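Local structure of putative polyketide cyclase (Pseudomonas putida KT2440, 3F7X) at residues M72-R77 with Y104-E109; Q117-P122 with N144-Q149. The protein is of unknown function but carries a SnoaL-like domain, as polyketide cyclases do, and may act as such a cyclase. One frame throughout, in Å; residues are numbered along the deposited sequence.

Overall arrangement
Contact 1 (72-77 with 104-109) closes along the chain before contact 2 (117-122 with 144-149) opens, and their centres lie about 14 Å apart. Both reach the same mixed sheet, in which strands 76-87, 93-104 and 118-130 are successive antiparallel neighbours. Contact 1 joins the end of helix 62-75 and the start of strand 76-87 to the loop leaving strand 93-104; contact 2 sets the C-terminal helix 143-150 against strand 118-130. They meet directly: Tyr-104 N lies 2.9 Å from Gln-117 O, a probable hydrogen bond, and Tyr-76 packs on Tyr-119 and Trp-146. Unidentified ligand atoms modelled near Asp-108 and near Trp-146 are consistent with a pocket here.

Contact 1: residues M72-R77 with Y104-E109; sequences MNRCYR and YLADDE
Tyr-76 sends CG beside its own backbone N and opposite the carbonyl carbon (chi1 -51°), and Tyr-104 places CG opposite the backbone N; these two torsions swing the rings to lie alongside each other, pointing the same way. Their planes are 12° from parallel, but the centroids are 5.1 Å apart, so the rings are slid past one another and barely overlap; the closest approach is Tyr-76 CE1 to Tyr-104 CD1 at 3.4 Å. The backbone brings the two side chains to the same face of the sheet, since Tyr-76 and Tyr-104 form an antiparallel non-hydrogen-bonded pair. Just before it, where helix 62-75 gives way to strand 76-87, Cys-75 O accepts Leu-105 N at 2.8 Å and, weakly, Ala-106 N at 3.3 Å, which ties the helix end to the loop. Tyr-76 OH donates to Asp-108 OD2 at 2.6 Å, on the lone pair facing away from the other oxygen. This carboxylate oxygen lies in the plane of the ring, at its edge, while the carboxylate itself is turned 77° from that plane. Asp-108 N in turn donates to Tyr-104 OH (3.0 Å), which also bonds Pro-112. With Lys-71 forming a salt bridge to Asp-108 OD1 and the phenol on OD2, both oxygens have partners, which is likely to hold the carboxylate's orientation.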
loop_
_atom_site.group_PDB
_atom_site.type_symbol
_atom_site.label_atom_id
_atom_site.label_comp_id
_atom_site.label_asym_id
_atom_site.label_seq_id
_atom_site.Cartn_x
_atom_site.Cartn_y
_atom_site.Cartn_z
HETATM N N MSE A 72 -5.296 -17.620 8.536
HETATM C CA MSE A 72 -6.257 -16.685 7.986
HETATM C C MSE A 72 -7.572 -17.420 7.687
HETATM O O MSE A 72 -8.667 -16.910 7.969
HETATM C CB MSE A 72 -5.678 -16.016 6.739
HETATM C CG MSE A 72 -6.289 -14.681 6.421
HETATM SE SE MSE A 72 -5.503 -13.913 4.820
HETATM C CE MSE A 72 -6.920 -14.569 3.816
ATOM N N ASN A 73 -7.468 -18.613 7.114
ATOM C CA ASN A 73 -8.655 -19.402 6.793
ATOM C C ASN A 73 -9.417 -19.909 8.014
ATOM O O ASN A 73 -10.610 -20.180 7.922
ATOM C CB ASN A 73 -8.281 -20.534 5.824
ATOM C CG ASN A 73 -7.877 -20.018 4.439
ATOM O OD1 ASN A 73 -8.295 -18.926 4.042
ATOM N ND2 ASN A 73 -7.092 -20.793 3.707
ATOM N N ARG A 74 -8.741 -20.049 9.143
ATOM C CA ARG A 74 -9.332 -20.423 10.435
ATOM C C ARG A 74 -10.221 -19.294 10.968
ATOM O O ARG A 74 -11.154 -19.548 11.708
ATOM C CB ARG A 74 -8.175 -20.732 11.431
ATOM C CG ARG A 74 -8.509 -20.984 12.911
ATOM C CD ARG A 74 -9.120 -22.314 13.134
ATOM N NE ARG A 74 -9.641 -22.400 14.504
ATOM C CZ ARG A 74 -10.848 -21.951 14.819
ATOM N NH1 ARG A 74 -11.560 -21.354 13.862
ATOM N NH2 ARG A 74 -11.316 -22.058 16.075
ATOM N N CYS A 75 -9.856 -18.048 10.640
ATOM C CA CYS A 75 -10.391 -16.874 11.311
ATOM C C CYS A 75 -11.212 -15.894 10.473
ATOM O O CYS A 75 -11.947 -15.120 11.055
ATOM C CB CYS A 75 -9.245 -16.072 11.970
ATOM S SG CYS A 75 -8.339 -16.971 13.234
ATOM N N TYR A 76 -11.067 -15.897 9.148
ATOM C CA TYR A 76 -11.700 -14.917 8.286
ATOM C C TYR A 76 -12.196 -15.575 7.019
ATOM O O TYR A 76 -11.637 -16.562 6.546
ATOM C CB TYR A 76 -10.700 -13.866 7.818
ATOM C CG TYR A 76 -9.878 -13.205 8.925
ATOM C CD1 TYR A 76 -10.343 -12.092 9.593
ATOM C CD2 TYR A 76 -8.651 -13.705 9.304
ATOM C CE1 TYR A 76 -9.611 -11.493 10.591
ATOM C CE2 TYR A 76 -7.893 -13.092 10.277
ATOM C CZ TYR A 76 -8.376 -12.009 10.923
ATOM O OH TYR A 76 -7.616 -11.441 11.911
ATOM N N ARG A 77 -13.218 -14.957 6.420
ATOM C CA ARG A 77 -13.510 -15.227 5.020
ATOM C C ARG A 77 -13.604 -13.887 4.319
ATOM O O ARG A 77 -14.253 -12.965 4.791
ATOM C CB ARG A 77 -14.785 -16.058 4.881
ATOM C CG ARG A 77 -15.258 -16.335 3.520
ATOM C CD ARG A 77 -16.676 -16.994 3.559
ATOM N NE ARG A 77 -16.789 -17.954 4.676
ATOM C CZ ARG A 77 -16.475 -19.245 4.594
ATOM N NH1 ARG A 77 -16.098 -19.751 3.418
ATOM N NH2 ARG A 77 -16.548 -20.038 5.678
ATOM N N TYR A 104 -15.413 -11.787 10.039
ATOM C CA TYR A 104 -14.486 -12.218 11.093
ATOM C C TYR A 104 -15.142 -13.362 11.860
ATOM O O TYR A 104 -16.148 -13.166 12.553
ATOM C CB TYR A 104 -14.190 -11.020 11.985
ATOM C CG TYR A 104 -13.081 -11.172 12.989
ATOM C CD1 TYR A 104 -12.086 -12.127 12.858
ATOM C CD2 TYR A 104 -12.999 -10.314 14.073
ATOM C CE1 TYR A 104 -11.085 -12.236 13.816
ATOM C CE2 TYR A 104 -11.996 -10.405 15.010
ATOM C CZ TYR A 104 -11.028 -11.373 14.894
ATOM O OH TYR A 104 -10.002 -11.510 15.824
ATOM N N LEU A 105 -14.600 -14.559 11.633
ATOM C CA LEU A 105 -15.268 -15.813 12.051
ATOM C C LEU A 105 -14.826 -16.358 13.391
ATOM O O LEU A 105 -15.640 -16.994 14.057
ATOM C CB LEU A 105 -15.050 -16.914 10.998
ATOM C CG LEU A 105 -15.439 -16.578 9.566
ATOM C CD1 LEU A 105 -15.159 -17.717 8.601
ATOM C CD2 LEU A 105 -16.871 -16.108 9.574
ATOM N N ALA A 106 -13.548 -16.208 13.734
ATOM C CA ALA A 106 -12.995 -16.818 14.928
ATOM C C ALA A 106 -11.846 -15.944 15.384
ATOM O O ALA A 106 -11.125 -15.364 14.599
ATOM C CB ALA A 106 -12.563 -18.278 14.685
ATOM N N ASP A 107 -11.671 -15.859 16.702
ATOM C CA ASP A 107 -10.692 -14.960 17.299
ATOM C C ASP A 107 -9.331 -15.214 16.724
ATOM O O ASP A 107 -8.830 -16.366 16.738
ATOM C CB ASP A 107 -10.604 -15.220 18.801
ATOM C CG ASP A 107 -11.818 -14.819 19.569
ATOM O OD1 ASP A 107 -12.819 -14.316 19.024
ATOM O OD2 ASP A 107 -11.754 -15.042 20.823
ATOM N N ASP A 108 -8.687 -14.156 16.278
ATOM C CA ASP A 108 -7.295 -14.183 15.851
ATOM C C ASP A 108 -6.435 -13.583 16.976
ATOM O O ASP A 108 -6.894 -12.758 17.787
ATOM C CB ASP A 108 -7.165 -13.427 14.536
ATOM C CG ASP A 108 -5.854 -13.655 13.823
ATOM O OD1 ASP A 108 -5.040 -14.512 14.228
ATOM O OD2 ASP A 108 -5.655 -12.968 12.779
ATOM N N GLU A 109 -5.203 -14.043 17.054
ATOM C CA GLU A 109 -4.361 -13.712 18.201
ATOM C C GLU A 109 -3.975 -12.226 18.228
ATOM O O GLU A 109 -3.593 -11.635 17.212
ATOM C CB GLU A 109 -3.105 -14.570 18.220
ATOM C CG GLU A 109 -3.449 -16.045 18.322
ATOM C CD GLU A 109 -2.376 -16.855 18.976
ATOM O OE1 GLU A 109 -2.143 -16.656 20.159
ATOM O OE2 GLU A 109 -1.751 -17.655 18.288
#

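Contact 2: residues Q117-P122 with N144-Q149; sequences QTYVLP and NDWVEQ
The C-terminal helix 143-150 of the SnoaL-like fold lies against strand 118-130 here, with segment axes 8.6 Å apart at closest approach and N-to-C directions at 158°, close to antiparallel. Gln-149 bonds its primary amide to both polar backbone atoms of Val-120. Val-120 N donates to Gln-149 OE1 at 3.0 Å, in the carbonyl plane and on a lone pair, in a nearly straight bond. In return Gln-149 NE2 donates to Val-120 O at 2.9 Å; the acceptor lies near the amide plane, although NE2 stands well above the plane of the Val-120 carbonyl. The second N-H of NE2 goes to Asp-145 OD1 (3.1 Å), one helical turn back, and together the three bonds hold the amide's rotation, with OE1 and NE2 in fixed places. Were Gln-149 an alanine, Val-120 N and O would probably lose these mates and the Asp-145 carboxylate would be freer to turn.

In this fold the curved sheet and its helices enclose a pocket, and an unidentified ligand bound about 3 Å from the Trp-146 side chain is consistent with this. Trp-146 and Tyr-119 make a T-shaped pair, planes at 86°, in which the indole presents its edge to the phenol face: Trp-146 NE1 sits 3.2 Å above the plane of the Tyr-119 ring, over its centre. Tyr-119 reaches this place with CG between its backbone N and carbonyl carbon (chi1 52°), and its OH is hydrogen-bonded to Glu-78. Leu-121 CD1 packs on Trp-146 CB at 4.0 Å. Where the helix nears its end, one water donates to both Thr-118 O and Gln-149 O, bridging strand and helix backbones.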
loop_
_atom_site.group_PDB
_atom_site.type_symbol
_atom_site.label_atom_id
_atom_site.label_comp_id
_atom_site.label_asym_id
_atom_site.label_seq_id
_atom_site.Cartn_x
_atom_site.Cartn_y
_atom_site.Cartn_z
ATOM N N GLN A 117 -18.694 -10.539 12.643
ATOM C CA GLN A 117 -18.988 -9.251 12.111
ATOM C C GLN A 117 -18.385 -9.076 10.692
ATOM O O GLN A 117 -17.416 -9.715 10.291
ATOM C CB GLN A 117 -18.645 -8.171 13.119
ATOM C CG GLN A 117 -17.191 -8.050 13.472
ATOM C CD GLN A 117 -16.756 -9.056 14.518
ATOM O OE1 GLN A 117 -16.865 -10.271 14.320
ATOM N NE2 GLN A 117 -16.248 -8.557 15.638
ATOM N N THR A 118 -19.052 -8.231 9.918
ATOM C CA THR A 118 -18.607 -7.954 8.566
ATOM C C THR A 118 -17.736 -6.706 8.540
ATOM O O THR A 118 -17.858 -5.824 9.395
ATOM C CB THR A 118 -19.786 -7.821 7.628
ATOM O OG1 THR A 118 -20.593 -6.762 8.087
ATOM C CG2 THR A 118 -20.602 -9.103 7.594
ATOM N N TYR A 119 -16.888 -6.601 7.534
ATOM C CA TYR A 119 -16.105 -5.417 7.336
ATOM C C TYR A 119 -15.902 -5.199 5.856
ATOM O O TYR A 119 -15.886 -6.147 5.077
ATOM C CB TYR A 119 -14.762 -5.541 8.075
ATOM C CG TYR A 119 -13.943 -6.797 7.809
ATOM C CD1 TYR A 119 -14.137 -7.939 8.567
ATOM C CD2 TYR A 119 -12.990 -6.852 6.808
ATOM C CE1 TYR A 119 -13.356 -9.090 8.342
ATOM C CE2 TYR A 119 -12.226 -7.977 6.594
ATOM C CZ TYR A 119 -12.417 -9.104 7.370
ATOM O OH TYR A 119 -11.676 -10.235 7.151
ATOM N N VAL A 120 -15.688 -3.947 5.486
ATOM C CA VAL A 120 -15.468 -3.565 4.100
ATOM C C VAL A 120 -14.420 -2.477 4.142
ATOM O O VAL A 120 -14.636 -1.439 4.801
ATOM C CB VAL A 120 -16.747 -3.063 3.387
ATOM C CG1 VAL A 120 -16.421 -2.687 1.937
ATOM C CG2 VAL A 120 -17.903 -4.079 3.464
ATOM N N LEU A 121 -13.303 -2.671 3.458
ATOM C CA LEU A 121 -12.293 -1.594 3.411
ATOM C C LEU A 121 -11.365 -1.759 2.242
ATOM O O LEU A 121 -11.154 -2.872 1.748
ATOM C CB LEU A 121 -11.465 -1.419 4.699
ATOM C CG LEU A 121 -10.451 -2.538 5.007
ATOM C CD1 LEU A 121 -9.589 -2.000 6.134
ATOM C CD2 LEU A 121 -11.147 -3.787 5.320
ATOM N N PRO A 122 -10.835 -0.627 1.749
ATOM C CA PRO A 122 -9.868 -0.718 0.696
ATOM C C PRO A 122 -8.583 -1.363 1.184
ATOM O O PRO A 122 -8.240 -1.280 2.370
ATOM C CB PRO A 122 -9.605 0.751 0.320
ATOM C CG PRO A 122 -10.268 1.534 1.233
ATOM C CD PRO A 122 -11.142 0.771 2.085
ATOM N N ASN A 144 -6.201 0.509 11.510
ATOM C CA ASN A 144 -7.048 1.242 12.451
ATOM C C ASN A 144 -8.495 1.219 12.012
ATOM O O ASN A 144 -9.409 1.066 12.858
ATOM C CB ASN A 144 -6.510 2.655 12.680
ATOM C CG ASN A 144 -5.287 2.670 13.571
ATOM O OD1 ASN A 144 -5.193 1.889 14.549
ATOM N ND2 ASN A 144 -4.337 3.573 13.278
ATOM N N ASP A 145 -8.728 1.368 10.706
ATOM C CA ASP A 145 -10.078 1.296 10.174
ATOM C C ASP A 145 -10.651 -0.095 10.394
ATOM O O ASP A 145 -11.779 -0.232 10.843
ATOM C CB ASP A 145 -10.067 1.692 8.694
ATOM C CG ASP A 145 -11.417 1.638 8.030
ATOM O OD1 ASP A 145 -12.463 1.648 8.700
ATOM O OD2 ASP A 145 -11.458 1.635 6.777
ATOM N N TRP A 146 -9.875 -1.136 10.127
ATOM C CA TRP A 146 -10.368 -2.464 10.339
ATOM C C TRP A 146 -10.739 -2.713 11.801
ATOM O O TRP A 146 -11.830 -3.218 12.090
ATOM C CB TRP A 146 -9.344 -3.507 9.880
ATOM C CG TRP A 146 -9.882 -4.881 10.032
ATOM C CD1 TRP A 146 -10.773 -5.495 9.213
ATOM C CD2 TRP A 146 -9.676 -5.782 11.149
ATOM N NE1 TRP A 146 -11.100 -6.728 9.717
ATOM C CE2 TRP A 146 -10.423 -6.942 10.883
ATOM C CE3 TRP A 146 -8.906 -5.737 12.298
ATOM C CZ2 TRP A 146 -10.447 -8.021 11.755
ATOM C CZ3 TRP A 146 -8.914 -6.817 13.144
ATOM C CH2 TRP A 146 -9.673 -7.945 12.859
ATOM N N VAL A 147 -9.843 -2.340 12.701
ATOM C CA VAL A 147 -10.123 -2.515 14.134
ATOM C C VAL A 147 -11.399 -1.765 14.529
ATOM O O VAL A 147 -12.222 -2.289 15.283
ATOM C CB VAL A 147 -8.933 -2.040 14.977
ATOM C CG1 VAL A 147 -9.325 -1.899 16.464
ATOM C CG2 VAL A 147 -7.781 -3.004 14.811
ATOM N N GLU A 148 -11.585 -0.545 14.033
ATOM C CA GLU A 148 -12.772 0.253 14.364
ATOM C C GLU A 148 -14.038 -0.468 13.885
ATOM O O GLU A 148 -15.106 -0.443 14.542
ATOM C CB GLU A 148 -12.664 1.648 13.736
ATOM C CG GLU A 148 -13.845 2.568 13.999
ATOM N N GLN A 149 -13.945 -1.101 12.712
ATOM C CA GLN A 149 -15.095 -1.791 12.152
ATOM C C GLN A 149 -15.500 -3.038 12.948
ATOM O O GLN A 149 -16.689 -3.381 12.954
ATOM C CB GLN A 149 -14.902 -2.160 10.677
ATOM C CG GLN A 149 -14.884 -0.954 9.766
ATOM C CD GLN A 149 -14.862 -1.362 8.314
ATOM O OE1 GLN A 149 -15.633 -2.234 7.909
ATOM N NE2 GLN A 149 -14.027 -0.716 7.510
HETATM O O HOH W 1 -18.221 -2.389 8.835
HETATM O O HOH W 2 -18.626 -4.961 11.831
#